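Local coordinates for protein Cwp19 (Clostridioides difficile, PDB 5OQ3) that probably hydrolyses cell-wall glycans as a glycoside hydrolase, through the TIM-barrel domain that makes up this part of a longer surface protein, at residues Lys76-Tyr81 / Ser89-Gly94. Residues are numbered along the deposited sequence; the frame is centred on the assembly and turned at random.
Sequences KSDALY and SEYLTG. With EDO (1,2-ethanediol), chain C.
Asp78 and Ser89 meet side chain to side chain: the serine hydroxyl donates to Asp78 OD2, with Ser89 OG 2.7 Å from OD2 and lying 55° out of the carboxylate plane, so it approaches from above. Ser89 OG, turned away from its backbone N (chi1 177°), also accepts from Tyr91 N, and the N-H...O angle of 169° makes this a nearly straight N-cap bond on the short, weakly bonded helix 90-93. Asp78 OD1 accepts from Lys76 N at 2.8 Å; bonds to both oxygens thus fix the rotation of the carboxylate. One water donates to Asp78 OD2 and Glu90 OE2 and accepts from Glu90 N, bridging two carboxylates whose like charges it probably helps to screen. Lys76, fully extended, crosses Glu90 at about a right angle and brings NZ within 2.7 Å of Glu90 OE2, on the syn side and close to the carboxylate plane; Glu133 offers NZ a second salt bridge. Glu90 CG in turn covers one face of the Tyr91 ring, while Lys76 CB lies at its edge. On the apolar side, Leu80 CD1 packs on Ser89 CB at 3.5 Å and Leu80 CG meets Leu92 CD1 at 3.9 Å. The backbone joins in through Ser89 N to Ala79 O, 2.9 Å. Both segments belong to the beta-alpha loop between the second barrel strand, 68-74, and helix 104-114, at the C-terminal end of the (beta/alpha)8 strands.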
# COMPACT_ATOMS: atom_id res chain seq x y z
N LYS A 76 -1.55 2.86 -10.89
CA LYS A 76 -0.90 3.91 -11.68
C LYS A 76 -1.93 4.92 -12.19
O LYS A 76 -2.20 5.01 -13.39
CB LYS A 76 -0.11 3.27 -12.81
CG LYS A 76 0.75 4.22 -13.60
CD LYS A 76 1.34 3.48 -14.79
CE LYS A 76 1.80 4.47 -15.82
NZ LYS A 76 1.95 3.82 -17.14
N SER A 77 -2.51 5.67 -11.24
CA SER A 77 -3.58 6.67 -11.53
C SER A 77 -4.65 6.12 -12.50
O SER A 77 -5.11 6.81 -13.40
CB SER A 77 -3.01 7.98 -12.08
OG SER A 77 -4.05 8.94 -12.26
N ASP A 78 -5.05 4.89 -12.24
CA ASP A 78 -5.85 4.09 -13.16
C ASP A 78 -6.75 3.21 -12.32
O ASP A 78 -6.81 3.34 -11.08
CB ASP A 78 -4.95 3.33 -14.11
CG ASP A 78 -4.01 2.36 -13.38
OD1 ASP A 78 -4.02 2.33 -12.11
OD2 ASP A 78 -3.28 1.62 -14.09
N ALA A 79 -7.49 2.31 -12.98
CA ALA A 79 -8.53 1.57 -12.28
C ALA A 79 -8.65 0.17 -12.87
O ALA A 79 -8.75 0.00 -14.09
CB ALA A 79 -9.87 2.31 -12.40
N LEU A 80 -8.70 -0.81 -11.97
CA LEU A 80 -9.14 -2.15 -12.36
C LEU A 80 -10.62 -2.32 -12.02
O LEU A 80 -11.04 -3.35 -11.50
CB LEU A 80 -8.25 -3.23 -11.70
CG LEU A 80 -6.86 -3.34 -12.35
CD1 LEU A 80 -5.85 -2.35 -11.82
CD2 LEU A 80 -6.28 -4.73 -12.27
N TYR A 81 -11.41 -1.29 -12.33
CA TYR A 81 -12.84 -1.25 -12.03
C TYR A 81 -13.44 -0.19 -12.95
O TYR A 81 -12.72 0.68 -13.46
CB TYR A 81 -13.14 -0.88 -10.58
CG TYR A 81 -12.46 0.39 -10.07
CD1 TYR A 81 -11.16 0.36 -9.56
CD2 TYR A 81 -13.10 1.62 -10.12
CE1 TYR A 81 -10.55 1.52 -9.10
CE2 TYR A 81 -12.50 2.77 -9.66
CZ TYR A 81 -11.22 2.72 -9.16
OH TYR A 81 -10.62 3.87 -8.70
N SER A 89 -6.90 0.48 -16.25
CA SER A 89 -5.47 0.20 -16.10
C SER A 89 -4.90 -0.54 -17.31
O SER A 89 -5.48 -1.48 -17.81
CB SER A 89 -5.23 -0.65 -14.85
OG SER A 89 -3.86 -0.97 -14.72
N GLU A 90 -3.71 -0.12 -17.73
CA GLU A 90 -3.00 -0.78 -18.80
C GLU A 90 -2.62 -2.21 -18.45
O GLU A 90 -2.30 -2.98 -19.36
CB GLU A 90 -1.73 -0.02 -19.13
CG GLU A 90 -0.62 -0.16 -18.11
CD GLU A 90 0.37 0.98 -18.15
OE1 GLU A 90 1.48 0.77 -18.68
OE2 GLU A 90 0.01 2.08 -17.69
N TYR A 91 -2.65 -2.58 -17.17
CA TYR A 91 -2.16 -3.94 -16.83
C TYR A 91 -3.18 -5.03 -17.15
O TYR A 91 -2.84 -6.18 -17.12
CB TYR A 91 -1.65 -4.01 -15.38
CG TYR A 91 -0.55 -2.96 -15.16
CD1 TYR A 91 0.67 -3.04 -15.85
CD2 TYR A 91 -0.77 -1.83 -14.37
CE1 TYR A 91 1.62 -2.06 -15.72
CE2 TYR A 91 0.20 -0.85 -14.21
CZ TYR A 91 1.40 -0.96 -14.89
OH TYR A 91 2.37 0.03 -14.75
N LEU A 92 -4.41 -4.66 -17.49
CA LEU A 92 -5.41 -5.63 -17.94
C LEU A 92 -5.26 -6.01 -19.41
O LEU A 92 -5.44 -7.18 -19.77
CB LEU A 92 -6.83 -5.08 -17.70
CG LEU A 92 -7.18 -5.02 -16.20
CD1 LEU A 92 -8.32 -4.05 -15.92
CD2 LEU A 92 -7.55 -6.42 -15.66
N THR A 93 -5.00 -5.02 -20.25
CA THR A 93 -4.96 -5.20 -21.72
C THR A 93 -3.62 -4.90 -22.46
O THR A 93 -3.42 -5.32 -23.55
CB THR A 93 -6.01 -4.30 -22.38
OG1 THR A 93 -5.66 -2.93 -22.11
CG2 THR A 93 -7.39 -4.62 -21.82
N GLY A 94 -2.79 -4.12 -21.74
CA GLY A 94 -1.54 -3.60 -22.36
C GLY A 94 -1.67 -2.14 -22.75
O GLY A 94 -0.68 -1.53 -23.12
C1 EDO C . -12.41 3.12 -16.23
O1 EDO C . -11.74 2.26 -15.35
C2 EDO C . -13.78 2.66 -16.41
O2 EDO C . -14.73 3.65 -16.09
O HOH W 1 -2.49 2.25 -16.57